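Local coordinates for beta-lactamase Mb2281c (Mycobacterium bovis, PDB 3I7J), which probably hydrolyses beta-lactams or related amide or ester substrates, as a serine hydrolase of the beta-lactamase family, at residues L38-K43 and F224-Q229; L75-S80 and T95-S100. One frame throughout, in Å; residues are numbered along the deposited sequence.

How the contacts relate
Contact 1 sets the turn that opens helix 42-56 against strand 224-228; contact 2, nested within the chain loop that contact 1 closes, joins the end of helix 72-76 to the segment entering helix 101-115. Their centres are 16 Å apart, yet Tyr99 bridges them: its OH lies 2.5 Å from Ser40 OG and also 2.5 Å from Lys43 NZ, both probable hydrogen bonds, and it packs against His226 CE1. Ser40 and Lys43 match an SxxK pattern and Tyr99 a YxN pattern. Contact 1 thus probably supplies the serine, the lysine and the strand that lines the active site, while contact 2 positions the tyrosine.

Contact 1 (L38-K43 and F224-Q229); sequences LASVTK and FGHFGQ
Ser40 and Gly228 bring the two backbones together, their CA atoms 4.3 Å apart, where the turn leading into a helix rests on strand 224-228 at Gly228. Gly228 has no side chain, and the turn settles close over it, with Ala39 CB 4.0 Å from Gly228 CA. Val41 points CG1 anti to its own nitrogen (chi1 175°), and the other branch, CG2, packs 3.6 Å from Gly228 N. The imidazole of His226 packs against Ser40 and Lys43. Ser40 O sits over one ring face, toward the rim, and Lys43 CB covers the same face in a CH-pi contact, 4.0 Å from the centroid. His226 ND1 donates along its own strand to Phe227 O (3.2 Å, 170° at the hydrogen); the acceptor lies in the ring plane, which helps fix the ring's rotation. No direct hydrogen bond joins the segments, but a water does, 2.7 Å from Ser40 OG, whose other close partner is Tyr99 OH, and accepting from Gln229 N at 3.1 Å. It lies where the oxyanion hole would be expected in this family, with His226-Phe227-Gly228 probably standing in for the KTG box. Lys43 NZ bonds to Tyr99 OH and Gly146 O. Around this junction, Leu38 pairs through its backbone with Ala149 of strand 149-151, while Val41 packs on Ile234 of strand 232-237, the neighbour that also pairs with His226.

Contact 2 (L75-S80 and T95-S100); sequences LLAHTS and TRRMYS
Ala77 O takes two hydrogen bonds from the side of the Arg97 guanidinium, from NE at 3.1 Å and from NH2 at 2.9 Å, and lies close to the guanidinium plane. Bends at chi2 and chi3 swing the arginine back to this carbonyl, with Thr79 CG2 3.4 Å from NH2. One residue on, the backbone N of Met98, a selenomethionine, donates to His78 O at 3.0 Å, and Arg97 CA adds a CH...O contact to the same oxygen. The His78 ring lies beside that of Tyr99, their planes inclined at 46°. Tyr99 CD1 sits 3.7 Å above one face of the imidazole, Leu75 O lies over the opposite face, and Ser100 O meets the ring's edge in plane. In the next shell, Gln181 O also accepts from Arg97 NH2, while Trp200 meets His78 edge-to-face and Phe104 adds a nearly parallel ring. Positive phi at His78 (61°) ends helix 72-76 in a Schellman motif. Ser100 OG caps the start of helix 101-115 through Gly103 N and also bonds to Ala83 O. The hydroxyl of Tyr99 leads on to Ser40 and Lys43. Tyr99 probably opens the YxN motif of serine beta-lactamases and penicillin-binding proteins, so this packing probably holds the tyrosine of the active site.

Contact 1 (L38-K43 and F224-Q229)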
ATOM      1  N   LEU A  38     -10.643   1.059  -3.510  1.00 23.41           N
ATOM      2  CA  LEU A  38      -9.435   0.523  -2.891  1.00 17.76           C
ATOM      3  C   LEU A  38      -9.256   0.832  -1.422  1.00 20.33           C
ATOM      4  O   LEU A  38      -8.502   0.147  -0.730  1.00 12.57           O
ATOM      5  CB  LEU A  38      -8.200   1.033  -3.627  1.00 19.93           C
ATOM      6  CG  LEU A  38      -8.119   0.757  -5.119  1.00 14.00           C
ATOM      7  CD1 LEU A  38      -6.739   1.167  -5.604  1.00 19.72           C
ATOM      8  CD2 LEU A  38      -8.369  -0.725  -5.390  1.00 16.36           C
ATOM      9  N   ALA A  39      -9.955   1.857  -0.945  1.00 15.86           N
ATOM     10  CA  ALA A  39      -9.822   2.284   0.444  1.00 18.48           C
ATOM     11  C   ALA A  39      -8.323   2.500   0.675  1.00 15.60           C
ATOM     12  O   ALA A  39      -7.659   3.095  -0.169  1.00 11.73           O
ATOM     13  CB  ALA A  39     -10.380   1.217   1.404  1.00  9.90           C
ATOM     14  N   SER A  40      -7.786   2.003   1.786  1.00 18.79           N
ATOM     15  CA  SER A  40      -6.363   2.184   2.094  1.00 17.38           C
ATOM     16  C   SER A  40      -5.368   1.546   1.128  1.00 15.48           C
ATOM     17  O   SER A  40      -4.159   1.737   1.261  1.00  8.57           O
ATOM     18  CB  SER A  40      -6.059   1.705   3.514  1.00 15.05           C
ATOM     19  OG  SER A  40      -6.535   2.635   4.459  1.00 17.31           O
ATOM     20  N   VAL A  41      -5.857   0.764   0.174  1.00 11.17           N
ATOM     21  CA  VAL A  41      -4.939   0.186  -0.791  1.00 11.96           C
ATOM     22  C   VAL A  41      -4.522   1.369  -1.671  1.00 17.92           C
ATOM     23  O   VAL A  41      -3.671   1.253  -2.558  1.00 17.18           O
ATOM     24  CB  VAL A  41      -5.615  -0.934  -1.629  1.00 17.84           C
ATOM     25  CG1 VAL A  41      -4.663  -1.446  -2.710  1.00  6.99           C
ATOM     26  CG2 VAL A  41      -6.002  -2.097  -0.701  1.00 13.54           C
ATOM     27  N   THR A  42      -5.139   2.518  -1.405  1.00 11.00           N
ATOM     28  CA  THR A  42      -4.830   3.749  -2.113  1.00 14.37           C
ATOM     29  C   THR A  42      -3.436   4.206  -1.702  1.00  9.99           C
ATOM     30  O   THR A  42      -2.664   4.694  -2.522  1.00 13.22           O
ATOM     31  CB  THR A  42      -5.808   4.901  -1.734  1.00 15.48           C
ATOM     32  OG1 THR A  42      -7.118   4.615  -2.236  1.00 16.45           O
ATOM     33  CG2 THR A  42      -5.321   6.242  -2.307  1.00  6.78           C
ATOM     34  N   LYS A  43      -3.116   4.033  -0.426  1.00 11.24           N
ATOM     35  CA  LYS A  43      -1.836   4.483   0.107  1.00 10.86           C
ATOM     36  C   LYS A  43      -0.584   4.102  -0.669  1.00  8.28           C
ATOM     37  O   LYS A  43       0.264   4.947  -0.906  1.00 11.38           O
ATOM     38  CB  LYS A  43      -1.725   4.076   1.585  1.00  7.75           C
ATOM     39  CG  LYS A  43      -2.713   4.852   2.470  1.00 12.88           C
ATOM     40  CD  LYS A  43      -2.362   4.828   3.960  1.00 11.81           C
ATOM     41  CE  LYS A  43      -3.277   5.765   4.758  1.00 11.82           C
ATOM     42  NZ  LYS A  43      -4.723   5.345   4.733  1.00  7.43           N
ATOM     43  N   PHE A 224       5.776  -6.614   1.934  1.00 10.67           N
ATOM     44  CA  PHE A 224       5.251  -5.261   2.124  1.00  8.19           C
ATOM     45  C   PHE A 224       4.040  -5.054   1.212  1.00 12.20           C
ATOM     46  O   PHE A 224       3.848  -5.805   0.258  1.00 10.86           O
ATOM     47  CB  PHE A 224       6.344  -4.220   1.813  1.00  6.38           C
ATOM     48  CG  PHE A 224       6.801  -4.220   0.374  1.00 12.19           C
ATOM     49  CD1 PHE A 224       6.129  -3.464  -0.588  1.00 10.22           C
ATOM     50  CD2 PHE A 224       7.895  -4.989  -0.021  1.00  8.87           C
ATOM     51  CE1 PHE A 224       6.543  -3.473  -1.921  1.00 11.80           C
ATOM     52  CE2 PHE A 224       8.321  -5.010  -1.353  1.00  3.44           C
ATOM     53  CZ  PHE A 224       7.643  -4.249  -2.303  1.00  8.37           C
ATOM     54  N   GLY A 225       3.233  -4.037   1.512  1.00  6.02           N
ATOM     55  CA  GLY A 225       2.050  -3.764   0.717  1.00  6.09           C
ATOM     56  C   GLY A 225       1.013  -3.007   1.526  1.00 12.33           C
ATOM     57  O   GLY A 225       1.349  -2.061   2.237  1.00 15.20           O
ATOM     58  N   HIS A 226      -0.246  -3.423   1.443  1.00 11.21           N
ATOM     59  CA  HIS A 226      -1.294  -2.727   2.176  1.00  7.47           C
ATOM     60  C   HIS A 226      -2.635  -3.413   1.949  1.00  9.58           C
ATOM     61  O   HIS A 226      -2.835  -4.070   0.929  1.00  6.24           O
ATOM     62  CB  HIS A 226      -1.386  -1.283   1.659  1.00 12.49           C
ATOM     63  CG  HIS A 226      -1.484  -0.242   2.734  1.00 10.14           C
ATOM     64  ND1 HIS A 226      -2.597  -0.099   3.532  1.00  7.05           N
ATOM     65  CD2 HIS A 226      -0.624   0.735   3.112  1.00 10.69           C
ATOM     66  CE1 HIS A 226      -2.422   0.921   4.353  1.00 10.38           C
ATOM     67  NE2 HIS A 226      -1.232   1.445   4.120  1.00  8.96           N
ATOM     68  N   PHE A 227      -3.547  -3.289   2.910  1.00 15.53           N
ATOM     69  CA  PHE A 227      -4.889  -3.833   2.716  1.00 12.91           C
ATOM     70  C   PHE A 227      -5.812  -2.660   2.987  1.00 10.15           C
ATOM     71  O   PHE A 227      -5.364  -1.618   3.470  1.00 10.82           O
ATOM     72  CB  PHE A 227      -5.189  -5.036   3.635  1.00  8.57           C
ATOM     73  CG  PHE A 227      -5.577  -4.678   5.043  1.00 10.59           C
ATOM     74  CD1 PHE A 227      -4.608  -4.358   5.987  1.00 11.92           C
ATOM     75  CD2 PHE A 227      -6.916  -4.695   5.432  1.00 17.54           C
ATOM     76  CE1 PHE A 227      -4.961  -4.062   7.304  1.00 11.07           C
ATOM     77  CE2 PHE A 227      -7.284  -4.403   6.744  1.00 21.87           C
ATOM     78  CZ  PHE A 227      -6.303  -4.085   7.684  1.00 16.48           C
ATOM     79  N   GLY A 228      -7.080  -2.801   2.629  1.00 11.97           N
ATOM     80  CA  GLY A 228      -8.027  -1.718   2.840  1.00 13.55           C
ATOM     81  C   GLY A 228      -9.312  -2.224   3.455  1.00 13.99           C
ATOM     82  O   GLY A 228      -9.623  -3.411   3.350  1.00 12.68           O
ATOM     83  N   GLN A 229     -10.056  -1.327   4.093  1.00 13.91           N
ATOM     84  CA  GLN A 229     -11.312  -1.688   4.741  1.00 16.23           C
ATOM     85  C   GLN A 229     -12.402  -2.038   3.736  1.00 14.32           C
ATOM     86  O   GLN A 229     -13.479  -2.495   4.121  1.00 21.48           O
ATOM     87  CB  GLN A 229     -11.799  -0.544   5.641  1.00 19.99           C
ATOM     88  CG  GLN A 229     -10.916  -0.261   6.861  1.00 33.54           C
ATOM     89  CD  GLN A 229     -10.867  -1.424   7.843  1.00 32.82           C
ATOM     90  OE1 GLN A 229     -11.906  -1.953   8.250  1.00 37.33           O
ATOM     91  NE2 GLN A 229      -9.662  -1.816   8.239  1.00 16.86           N
TER
HETATM   92  O   HOH W   1      -8.975   1.460   4.735  1.00  6.13           O

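Contact 2 (L75-S80 and T95-S100)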
ATOM      1  N   LEU A  75       5.463  11.506   7.414  1.00  8.65           N
ATOM      2  CA  LEU A  75       4.115  11.359   6.890  1.00  4.57           C
ATOM      3  C   LEU A  75       3.949  10.012   6.197  1.00 11.33           C
ATOM      4  O   LEU A  75       2.948   9.322   6.401  1.00 11.87           O
ATOM      5  CB  LEU A  75       3.794  12.503   5.936  1.00  1.93           C
ATOM      6  CG  LEU A  75       3.836  13.870   6.627  1.00 14.42           C
ATOM      7  CD1 LEU A  75       3.666  14.971   5.578  1.00  8.21           C
ATOM      8  CD2 LEU A  75       2.717  13.950   7.672  1.00  6.80           C
ATOM      9  N   LEU A  76       4.942   9.632   5.398  1.00 13.01           N
ATOM     10  CA  LEU A  76       4.918   8.366   4.673  1.00 14.81           C
ATOM     11  C   LEU A  76       4.942   7.147   5.592  1.00 12.96           C
ATOM     12  O   LEU A  76       4.308   6.127   5.303  1.00 12.67           O
ATOM     13  CB  LEU A  76       6.116   8.301   3.718  1.00 14.24           C
ATOM     14  CG  LEU A  76       6.024   9.149   2.442  1.00 12.76           C
ATOM     15  CD1 LEU A  76       7.394   9.308   1.789  1.00  6.24           C
ATOM     16  CD2 LEU A  76       5.050   8.483   1.491  1.00 13.09           C
ATOM     17  N   ALA A  77       5.671   7.265   6.699  1.00  8.01           N
ATOM     18  CA  ALA A  77       5.822   6.175   7.657  1.00  5.70           C
ATOM     19  C   ALA A  77       4.867   6.232   8.853  1.00 12.60           C
ATOM     20  O   ALA A  77       4.972   5.416   9.767  1.00 14.50           O
ATOM     21  CB  ALA A  77       7.268   6.128   8.157  1.00  4.84           C
ATOM     22  N   HIS A  78       3.945   7.189   8.846  1.00  8.51           N
ATOM     23  CA  HIS A  78       2.975   7.333   9.927  1.00 13.93           C
ATOM     24  C   HIS A  78       3.626   7.598  11.284  1.00 13.84           C
ATOM     25  O   HIS A  78       3.248   6.997  12.292  1.00 11.39           O
ATOM     26  CB  HIS A  78       2.087   6.082  10.018  1.00  8.11           C
ATOM     27  CG  HIS A  78       1.384   5.754   8.739  1.00  6.57           C
ATOM     28  ND1 HIS A  78       0.362   6.529   8.234  1.00  9.73           N
ATOM     29  CD2 HIS A  78       1.599   4.776   7.829  1.00  5.99           C
ATOM     30  CE1 HIS A  78      -0.020   6.043   7.066  1.00  8.28           C
ATOM     31  NE2 HIS A  78       0.715   4.980   6.798  1.00 12.15           N
ATOM     32  N   THR A  79       4.611   8.490  11.316  1.00 13.24           N
ATOM     33  CA  THR A  79       5.263   8.827  12.574  1.00  9.38           C
ATOM     34  C   THR A  79       5.229  10.333  12.840  1.00  9.04           C
ATOM     35  O   THR A  79       5.942  10.824  13.709  1.00 14.53           O
ATOM     36  CB  THR A  79       6.747   8.356  12.612  1.00 14.37           C
ATOM     37  OG1 THR A  79       7.503   9.051  11.611  1.00 11.53           O
ATOM     38  CG2 THR A  79       6.847   6.858  12.371  1.00  9.15           C
ATOM     39  N   SER A  80       4.387  11.063  12.114  1.00  8.99           N
ATOM     40  CA  SER A  80       4.302  12.514  12.287  1.00 13.75           C
ATOM     41  C   SER A  80       3.659  12.947  13.608  1.00 18.07           C
ATOM     42  O   SER A  80       3.737  14.119  13.969  1.00 15.46           O
ATOM     43  CB  SER A  80       3.519  13.144  11.131  1.00 13.39           C
ATOM     44  OG  SER A  80       2.148  12.786  11.205  1.00 12.62           O
ATOM     45  N   THR A  95       8.265   9.712  17.622  1.00  9.80           N
ATOM     46  CA  THR A  95       8.188   9.000  18.890  1.00 18.42           C
ATOM     47  C   THR A  95       7.183   7.861  18.835  1.00 22.05           C
ATOM     48  O   THR A  95       7.386   6.819  19.451  1.00 22.16           O
ATOM     49  CB  THR A  95       7.783   9.940  20.030  1.00 12.07           C
ATOM     50  OG1 THR A  95       6.429  10.377  19.832  1.00 17.34           O
ATOM     51  CG2 THR A  95       8.703  11.150  20.057  1.00 23.87           C
ATOM     52  N   ARG A  96       6.093   8.062  18.106  1.00 23.28           N
ATOM     53  CA  ARG A  96       5.084   7.026  18.003  1.00 19.84           C
ATOM     54  C   ARG A  96       4.695   6.685  16.576  1.00 26.04           C
ATOM     55  O   ARG A  96       4.804   7.500  15.661  1.00 23.67           O
ATOM     56  CB  ARG A  96       3.821   7.409  18.786  1.00 22.09           C
ATOM     57  CG  ARG A  96       3.963   7.248  20.288  1.00 42.39           C
ATOM     58  CD  ARG A  96       2.620   6.997  20.955  1.00 41.93           C
ATOM     59  NE  ARG A  96       1.784   8.191  21.006  1.00 50.71           N
ATOM     60  CZ  ARG A  96       0.511   8.193  21.388  1.00 44.10           C
ATOM     61  NH1 ARG A  96      -0.076   7.058  21.752  1.00 45.14           N
ATOM     62  NH2 ARG A  96      -0.174   9.332  21.415  1.00 34.39           N
ATOM     63  N   ARG A  97       4.250   5.451  16.399  1.00 22.38           N
ATOM     64  CA  ARG A  97       3.802   4.995  15.110  1.00 15.31           C
ATOM     65  C   ARG A  97       2.300   4.863  15.159  1.00 13.01           C
ATOM     66  O   ARG A  97       1.777   3.959  15.810  1.00 19.08           O
ATOM     67  CB  ARG A  97       4.414   3.638  14.781  1.00 14.64           C
ATOM     68  CG  ARG A  97       3.829   2.963  13.553  1.00 15.62           C
ATOM     69  CD  ARG A  97       4.932   2.272  12.756  1.00 21.60           C
ATOM     70  NE  ARG A  97       5.612   3.200  11.881  1.00 16.42           N
ATOM     71  CZ  ARG A  97       6.873   3.085  11.474  1.00 13.80           C
ATOM     72  NH1 ARG A  97       7.635   2.068  11.859  1.00  5.52           N
ATOM     73  NH2 ARG A  97       7.366   4.007  10.667  1.00 13.06           N
HETATM   74  N   MSE A  98       1.589   5.776  14.514  1.00 12.77           N
HETATM   75  CA  MSE A  98       0.147   5.637  14.481  1.00 16.25           C
HETATM   76  C   MSE A  98      -0.390   5.906  13.088  1.00 10.40           C
HETATM   77  O   MSE A  98      -0.222   6.986  12.516  1.00 12.84           O
HETATM   78  CB  MSE A  98      -0.530   6.505  15.551  1.00 17.84           C
HETATM   79  CG  MSE A  98      -0.506   7.996  15.383  1.00 34.88           C
HETATM   80 SE   MSE A  98      -1.395   8.876  16.938  1.00 55.55          SE
HETATM   81  CE  MSE A  98       0.176   9.028  18.080  1.00 27.43           C
ATOM     82  N   TYR A  99      -1.001   4.868  12.540  1.00 11.62           N
ATOM     83  CA  TYR A  99      -1.576   4.905  11.208  1.00  8.50           C
ATOM     84  C   TYR A  99      -2.423   6.158  11.077  1.00  8.52           C
ATOM     85  O   TYR A  99      -3.205   6.464  11.969  1.00 13.62           O
ATOM     86  CB  TYR A  99      -2.439   3.666  10.998  1.00 12.94           C
ATOM     87  CG  TYR A  99      -2.972   3.525   9.598  1.00  7.52           C
ATOM     88  CD1 TYR A  99      -2.109   3.298   8.526  1.00  8.42           C
ATOM     89  CD2 TYR A  99      -4.341   3.595   9.344  1.00  7.14           C
ATOM     90  CE1 TYR A  99      -2.599   3.138   7.234  1.00 14.14           C
ATOM     91  CE2 TYR A  99      -4.842   3.434   8.053  1.00 12.29           C
ATOM     92  CZ  TYR A  99      -3.968   3.204   7.008  1.00 10.47           C
ATOM     93  OH  TYR A  99      -4.462   3.028   5.740  1.00 15.24           O
ATOM     94  N   SER A 100      -2.269   6.892   9.977  1.00 15.02           N
ATOM     95  CA  SER A 100      -3.044   8.116   9.798  1.00  7.29           C
ATOM     96  C   SER A 100      -3.458   8.432   8.369  1.00 13.55           C
ATOM     97  O   SER A 100      -2.636   8.401   7.449  1.00  9.41           O
ATOM     98  CB  SER A 100      -2.264   9.311  10.352  1.00 12.43           C
ATOM     99  OG  SER A 100      -2.946  10.525  10.081  1.00  9.67           O
TER